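Local coordinates for protein 4-diphosphocytidyl-2C-methyl-D-erythritol synthase (Neisseria gonorrhoeae, PDB 1VGW) that probably catalyses the transfer of a cytidylyl group from CTP to 2-C-methyl-D-erythritol 4-phosphate, a step in isoprenoid biosynthesis by the DXP pathway, at residues B[59-62]-B[63-66]; B[170-174]-B[175-179]; B[187-191]-B[192-196]. One frame throughout, in Å; residues are numbered along the deposited sequence.

How the contacts relate
All three contacts are local and lie where a helix begins: contact 1 at helix 63-70, contact 2 at helix 174-180 and contact 3 at helix 192-197, in that order along the chain. Contact 1 stands apart, its centre about 27 Å from that of contact 2 and about 29 Å from that of contact 3. Contacts 2 and 3 have centres about 12 Å apart and touch. Strand 169-173 of the main sheet, which opens contact 2, sends Gln170 across, its NE2 hydrogen-bonded to Asp191 OD1 and its OE1 accepting from Ala193 N. The first turn of helix 192-197 is thereby tied to the sheet, while its capping aspartate also reaches the second subunit.

Contact 1 (B[59-62]-B[63-66]); sequences PEDT and FADK
The carboxylate of Asp61 reaches forward to the first turn of helix 63-70, where OD2 accepts a weak hydrogen bond from Ala64 N at 3.4 Å, with an N-H...O angle of 154°. The same oxygen stands 3.0 Å from Phe63 N. With CG opposite the backbone N (chi1 -167°), the carboxylate lies beside its own carbonyl carbon and is directed toward the following turn. Its other oxygen, OD1, is hydrogen-bonded to Tyr28 OH, and the Ala64 methyl group sits against the carboxylate, CB being 3.8 Å from OD1. This is a capping interaction at the amino end of a helix, placed in the beta-alpha-beta unit in which helix 63-70 links the parallel strands 52-56 and 75-77. The backbone continues the turn with Asp65 N donating to Thr62 O at 2.9 Å. Asp65 folds CG back beside its backbone N (chi1 -61°), which brings OD1 to 3.2 Å from Thr62 O. Both atoms are acceptors, and a salt bridge from OD1 to Lys78 NZ probably offsets their mutual repulsion. The CA-CB bond of Phe63 points away from residues 59-62, and the ring meets that of Tyr28 edge-to-face. The side chain of Phe63 lies about 9 Å from that of Lys26, a predicted transition-state stabiliser.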
loop_
_atom_site.group_PDB
_atom_site.type_symbol
_atom_site.label_atom_id
_atom_site.label_comp_id
_atom_site.label_asym_id
_atom_site.label_seq_id
_atom_site.Cartn_x
_atom_site.Cartn_y
_atom_site.Cartn_z
ATOM N N PRO B 59 16.086 -26.140 10.671
ATOM C CA PRO B 59 17.297 -26.888 10.984
ATOM C C PRO B 59 18.059 -27.274 9.739
ATOM O O PRO B 59 19.263 -27.548 9.755
ATOM C CB PRO B 59 16.802 -28.094 11.754
ATOM C CG PRO B 59 15.392 -28.276 11.298
ATOM C CD PRO B 59 14.862 -26.898 11.005
ATOM N N GLU B 60 17.374 -27.263 8.592
ATOM C CA GLU B 60 18.011 -27.559 7.326
ATOM C C GLU B 60 18.791 -26.352 6.804
ATOM O O GLU B 60 19.792 -26.526 6.106
ATOM C CB GLU B 60 16.982 -27.984 6.280
ATOM C CG GLU B 60 16.557 -29.433 6.385
ATOM C CD GLU B 60 15.569 -29.699 7.499
ATOM O OE1 GLU B 60 15.156 -30.881 7.635
ATOM O OE2 GLU B 60 15.188 -28.765 8.241
ATOM N N ASP B 61 18.342 -25.150 7.156
ATOM C CA ASP B 61 18.979 -23.930 6.700
ATOM C C ASP B 61 20.481 -23.937 6.974
ATOM O O ASP B 61 20.883 -24.182 8.114
ATOM C CB ASP B 61 18.345 -22.682 7.310
ATOM C CG ASP B 61 18.764 -21.394 6.633
ATOM O OD1 ASP B 61 18.134 -20.340 6.905
ATOM O OD2 ASP B 61 19.712 -21.401 5.809
ATOM N N THR B 62 21.257 -23.586 5.957
ATOM C CA THR B 62 22.698 -23.536 6.024
ATOM C C THR B 62 23.259 -22.133 5.922
ATOM O O THR B 62 24.139 -21.785 6.749
ATOM C CB THR B 62 23.380 -24.459 4.986
ATOM O OG1 THR B 62 22.861 -24.202 3.662
ATOM C CG2 THR B 62 23.134 -25.918 5.353
ATOM N N PHE B 63 22.647 -21.247 5.127
ATOM C CA PHE B 63 23.151 -19.883 4.975
ATOM C C PHE B 63 23.106 -19.122 6.304
ATOM O O PHE B 63 23.895 -18.189 6.486
ATOM C CB PHE B 63 22.499 -19.079 3.871
ATOM C CG PHE B 63 23.101 -17.727 3.582
ATOM C CD1 PHE B 63 24.386 -17.614 3.065
ATOM C CD2 PHE B 63 22.390 -16.559 3.797
ATOM C CE1 PHE B 63 24.952 -16.375 2.799
ATOM C CE2 PHE B 63 22.949 -15.323 3.539
ATOM C CZ PHE B 63 24.233 -15.223 3.041
ATOM N N ALA B 64 22.259 -19.580 7.210
ATOM C CA ALA B 64 22.099 -19.063 8.541
ATOM C C ALA B 64 23.411 -19.073 9.328
ATOM O O ALA B 64 23.674 -18.091 10.028
ATOM C CB ALA B 64 21.000 -19.817 9.276
ATOM N N ASP B 65 24.259 -20.076 9.150
ATOM C CA ASP B 65 25.569 -20.152 9.786
ATOM C C ASP B 65 26.415 -18.939 9.394
ATOM O O ASP B 65 27.099 -18.314 10.196
ATOM C CB ASP B 65 26.320 -21.414 9.372
ATOM C CG ASP B 65 25.644 -22.703 9.746
ATOM O OD1 ASP B 65 24.396 -22.757 9.797
ATOM O OD2 ASP B 65 26.349 -23.713 9.990
ATOM N N LYS B 66 26.338 -18.565 8.112
ATOM C CA LYS B 66 27.091 -17.398 7.655
ATOM C C LYS B 66 26.580 -16.136 8.345
ATOM O O LYS B 66 27.373 -15.267 8.717
ATOM C CB LYS B 66 27.071 -17.259 6.143
ATOM C CG LYS B 66 27.817 -18.372 5.411
ATOM C CD LYS B 66 27.862 -18.129 3.900
ATOM C CE LYS B 66 28.493 -19.327 3.193
ATOM N NZ LYS B 66 29.323 -18.926 2.026
#

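Contact 2 (B[170-174]-B[175-179]); sequences QLFQA and GLLHR
Phe172 reaches the helix through CD1, which lies 4.1 Å from Leu177 CD1, and the two side chains cross at about a right angle. Its CG stands beside the backbone N, anti to the carbonyl carbon (chi1 -61°), and the ring leads on from Leu177 to helix 192-197, where it also packs on Val196. Gln173 closes strand 169-173 and occupies the N-cap position of helix 174-180; the axes of residues 170-173 and 175-179 make an angle of 101°. Its CB meets Leu176 CB at 4.0 Å, whereas the extended chain carries NE2 away to a hydrogen bond with Ala133 O. The main-chain oxygen of Gln173 accepts from Leu177 N at 2.9 Å, and Leu177 CB comes within 3.4 Å of that oxygen. Ala174 O follows with the next bond, from His178 N at 2.8 Å. Toward the sheet, Ala174 and Leu177 both pack on Ile107 of strand 106-109. The chain therefore passes from strand to helix with the oxygens of Gln173 and Ala174 taken up by the amides of Leu177 and His178, while the contact between the side chains of Phe172 and Leu177 is apolar.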
loop_
_atom_site.group_PDB
_atom_site.type_symbol
_atom_site.label_atom_id
_atom_site.label_comp_id
_atom_site.label_asym_id
_atom_site.label_seq_id
_atom_site.Cartn_x
_atom_site.Cartn_y
_atom_site.Cartn_z
ATOM N N GLN B 170 5.341 -6.138 15.613
ATOM C CA GLN B 170 4.173 -6.203 16.508
ATOM C C GLN B 170 4.769 -6.503 17.913
ATOM O O GLN B 170 5.400 -7.554 18.050
ATOM C CB GLN B 170 3.216 -7.345 16.093
ATOM C CG GLN B 170 2.781 -7.105 14.624
ATOM C CD GLN B 170 1.434 -7.629 14.228
ATOM O OE1 GLN B 170 0.837 -8.557 14.756
ATOM N NE2 GLN B 170 0.858 -7.059 13.135
ATOM N N LEU B 171 4.584 -5.575 18.829
ATOM C CA LEU B 171 5.210 -5.643 20.164
ATOM C C LEU B 171 4.313 -6.035 21.302
ATOM O O LEU B 171 3.398 -5.262 21.657
ATOM C CB LEU B 171 5.886 -4.302 20.381
ATOM C CG LEU B 171 6.123 -3.555 21.634
ATOM C CD1 LEU B 171 5.831 -4.230 22.960
ATOM C CD2 LEU B 171 7.493 -2.904 21.655
ATOM N N PHE B 172 4.565 -7.185 21.938
ATOM C CA PHE B 172 3.837 -7.657 23.090
ATOM C C PHE B 172 4.729 -8.221 24.210
ATOM O O PHE B 172 5.852 -8.695 23.966
ATOM C CB PHE B 172 2.814 -8.761 22.673
ATOM C CG PHE B 172 1.807 -8.223 21.691
ATOM C CD1 PHE B 172 1.898 -8.599 20.339
ATOM C CD2 PHE B 172 0.871 -7.268 22.047
ATOM C CE1 PHE B 172 1.019 -8.019 19.433
ATOM C CE2 PHE B 172 -0.024 -6.720 21.159
ATOM C CZ PHE B 172 0.077 -7.116 19.800
ATOM N N GLN B 173 4.229 -8.174 25.442
ATOM C CA GLN B 173 4.885 -8.753 26.612
ATOM C C GLN B 173 5.054 -10.259 26.343
ATOM O O GLN B 173 4.086 -10.874 25.863
ATOM C CB GLN B 173 3.978 -8.618 27.877
ATOM C CG GLN B 173 3.942 -7.218 28.479
ATOM C CD GLN B 173 3.020 -7.195 29.705
ATOM O OE1 GLN B 173 3.394 -7.704 30.775
ATOM N NE2 GLN B 173 1.794 -6.725 29.492
ATOM N N ALA B 174 6.161 -10.838 26.745
ATOM C CA ALA B 174 6.406 -12.264 26.519
ATOM C C ALA B 174 5.364 -13.155 27.081
ATOM O O ALA B 174 4.904 -14.109 26.420
ATOM C CB ALA B 174 7.814 -12.566 27.055
ATOM N N GLY B 175 4.912 -12.920 28.342
ATOM C CA GLY B 175 3.884 -13.766 28.953
ATOM C C GLY B 175 2.522 -13.580 28.303
ATOM O O GLY B 175 1.835 -14.602 28.045
ATOM N N LEU B 176 2.096 -12.382 27.961
ATOM C CA LEU B 176 0.843 -12.173 27.231
ATOM C C LEU B 176 0.855 -12.827 25.841
ATOM O O LEU B 176 -0.121 -13.466 25.403
ATOM C CB LEU B 176 0.629 -10.650 27.060
ATOM C CG LEU B 176 -0.569 -10.229 26.236
ATOM C CD1 LEU B 176 -1.883 -10.718 26.839
ATOM C CD2 LEU B 176 -0.603 -8.701 26.081
ATOM N N LEU B 177 1.988 -12.719 25.112
ATOM C CA LEU B 177 2.143 -13.346 23.772
ATOM C C LEU B 177 2.181 -14.854 23.882
ATOM O O LEU B 177 1.469 -15.610 23.193
ATOM C CB LEU B 177 3.445 -12.812 23.132
ATOM C CG LEU B 177 3.687 -13.039 21.643
ATOM C CD1 LEU B 177 2.502 -12.601 20.788
ATOM C CD2 LEU B 177 4.954 -12.277 21.185
ATOM N N HIS B 178 2.991 -15.415 24.788
ATOM C CA HIS B 178 2.965 -16.884 24.965
ATOM C C HIS B 178 1.534 -17.370 25.249
ATOM O O HIS B 178 1.016 -18.362 24.725
ATOM C CB HIS B 178 3.859 -17.230 26.144
ATOM C CG HIS B 178 4.018 -18.669 26.426
ATOM N ND1 HIS B 178 4.550 -19.569 25.535
ATOM C CD2 HIS B 178 3.734 -19.393 27.564
ATOM C CE1 HIS B 178 4.571 -20.774 26.075
ATOM N NE2 HIS B 178 4.075 -20.714 27.291
ATOM N N ARG B 179 0.811 -16.626 26.103
ATOM C CA ARG B 179 -0.548 -16.988 26.443
ATOM C C ARG B 179 -1.468 -16.985 25.224
ATOM O O ARG B 179 -2.163 -17.976 25.000
ATOM C CB ARG B 179 -1.097 -16.014 27.514
ATOM C CG ARG B 179 -1.951 -16.668 28.560
ATOM C CD ARG B 179 -1.234 -16.747 29.915
ATOM N NE ARG B 179 -0.466 -15.596 30.239
ATOM C CZ ARG B 179 -0.166 -15.041 31.378
ATOM N NH1 ARG B 179 0.604 -13.969 31.458
ATOM N NH2 ARG B 179 -0.693 -15.554 32.497
#

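Contact 3 (B[187-191]-B[192-196]); sequences GGITD and EASAV
Ser194 OG is gripped from two directions: it accepts from Thr190 N at 3.0 Å, with an N-H...O angle of 160°, and donates to Asp191 O at 3.2 Å. The hydroxyl thus ties the loop to the start of helix 192-197, where Asp191 is the N-cap. The capping bond itself runs from Ser194 N to Asp191 OD2 at 3.0 Å, so side chain and main chain of one serine both hold the same aspartate. The amide reaches OD2 on the anti side of the carboxylate, 34° out of its plane. Asp191 holds CG between its backbone N and carbonyl carbon (chi1 62°), a rotation that swings the carboxylate over the first helical turn, and there OD2 comes within 3.5 Å of Ser194 CB. OD2 also forms a salt bridge with Lys147 NZ of the second subunit, so the helix cap belongs to the dimer interface as well. Thr145 of that subunit packs on Thr190 and Asp191. The lysine and the helix amino end would both be expected to favour a negative charge on Asp191. Glu192 turns its own carboxylate elsewhere, to a salt bridge with Arg84. Ile189 packs on the same serine and on Ala195: its CB lies 3.4 Å from Ser194 OG, and the tip of the branch, CD1, meets Ala195 CB at 4.1 Å.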
loop_
_atom_site.group_PDB
_atom_site.type_symbol
_atom_site.label_atom_id
_atom_site.label_comp_id
_atom_site.label_asym_id
_atom_site.label_seq_id
_atom_site.Cartn_x
_atom_site.Cartn_y
_atom_site.Cartn_z
ATOM N N GLY B 187 -8.374 -20.419 17.069
ATOM C CA GLY B 187 -7.290 -20.715 16.143
ATOM C C GLY B 187 -7.461 -19.983 14.824
ATOM O O GLY B 187 -6.472 -19.797 14.095
ATOM N N GLY B 188 -8.655 -19.488 14.510
ATOM C CA GLY B 188 -8.855 -18.761 13.250
ATOM C C GLY B 188 -8.268 -17.355 13.311
ATOM O O GLY B 188 -9.017 -16.374 13.186
ATOM N N ILE B 189 -6.963 -17.220 13.484
ATOM C CA ILE B 189 -6.290 -15.946 13.609
ATOM C C ILE B 189 -5.301 -15.671 12.473
ATOM O O ILE B 189 -4.931 -16.595 11.735
ATOM C CB ILE B 189 -5.458 -15.902 14.922
ATOM C CG1 ILE B 189 -4.302 -16.913 14.819
ATOM C CG2 ILE B 189 -6.295 -16.191 16.146
ATOM C CD1 ILE B 189 -2.970 -16.316 15.213
ATOM N N THR B 190 -4.814 -14.438 12.357
ATOM C CA THR B 190 -3.832 -14.105 11.325
ATOM C C THR B 190 -2.525 -13.577 11.915
ATOM O O THR B 190 -1.588 -14.373 12.025
ATOM C CB THR B 190 -4.374 -13.106 10.303
ATOM O OG1 THR B 190 -5.075 -12.064 11.010
ATOM C CG2 THR B 190 -5.338 -13.788 9.323
ATOM N N ASP B 191 -2.395 -12.295 12.221
ATOM C CA ASP B 191 -1.189 -11.737 12.803
ATOM C C ASP B 191 -1.126 -11.899 14.341
ATOM O O ASP B 191 -2.042 -12.502 14.919
ATOM C CB ASP B 191 -1.004 -10.274 12.409
ATOM C CG ASP B 191 -2.044 -9.313 12.848
ATOM O OD1 ASP B 191 -2.045 -8.089 12.559
ATOM O OD2 ASP B 191 -3.005 -9.706 13.520
ATOM N N GLU B 192 -0.014 -11.460 14.980
ATOM C CA GLU B 192 0.082 -11.627 16.434
ATOM C C GLU B 192 -1.007 -10.802 17.149
ATOM O O GLU B 192 -1.608 -11.365 18.071
ATOM C CB GLU B 192 1.437 -11.365 17.054
ATOM C CG GLU B 192 2.545 -12.347 16.728
ATOM C CD GLU B 192 2.982 -12.296 15.252
ATOM O OE1 GLU B 192 3.425 -13.334 14.713
ATOM O OE2 GLU B 192 2.905 -11.243 14.580
ATOM N N ALA B 193 -1.284 -9.594 16.747
ATOM C CA ALA B 193 -2.318 -8.779 17.323
ATOM C C ALA B 193 -3.652 -9.491 17.384
ATOM O O ALA B 193 -4.336 -9.491 18.411
ATOM C CB ALA B 193 -2.445 -7.438 16.623
ATOM N N SER B 194 -4.076 -10.177 16.319
ATOM C CA SER B 194 -5.372 -10.835 16.321
ATOM C C SER B 194 -5.453 -11.943 17.351
ATOM O O SER B 194 -6.563 -12.308 17.755
ATOM C CB SER B 194 -5.779 -11.302 14.912
ATOM O OG SER B 194 -5.219 -12.565 14.608
ATOM N N ALA B 195 -4.368 -12.598 17.721
ATOM C CA ALA B 195 -4.414 -13.581 18.816
ATOM C C ALA B 195 -4.463 -12.837 20.176
ATOM O O ALA B 195 -5.110 -13.306 21.110
ATOM C CB ALA B 195 -3.253 -14.526 18.860
ATOM N N VAL B 196 -3.846 -11.679 20.280
ATOM C CA VAL B 196 -3.946 -10.917 21.527
ATOM C C VAL B 196 -5.377 -10.414 21.701
ATOM O O VAL B 196 -5.938 -10.581 22.782
ATOM C CB VAL B 196 -2.884 -9.830 21.639
ATOM C CG1 VAL B 196 -3.179 -8.829 22.756
ATOM C CG2 VAL B 196 -1.512 -10.474 21.988
#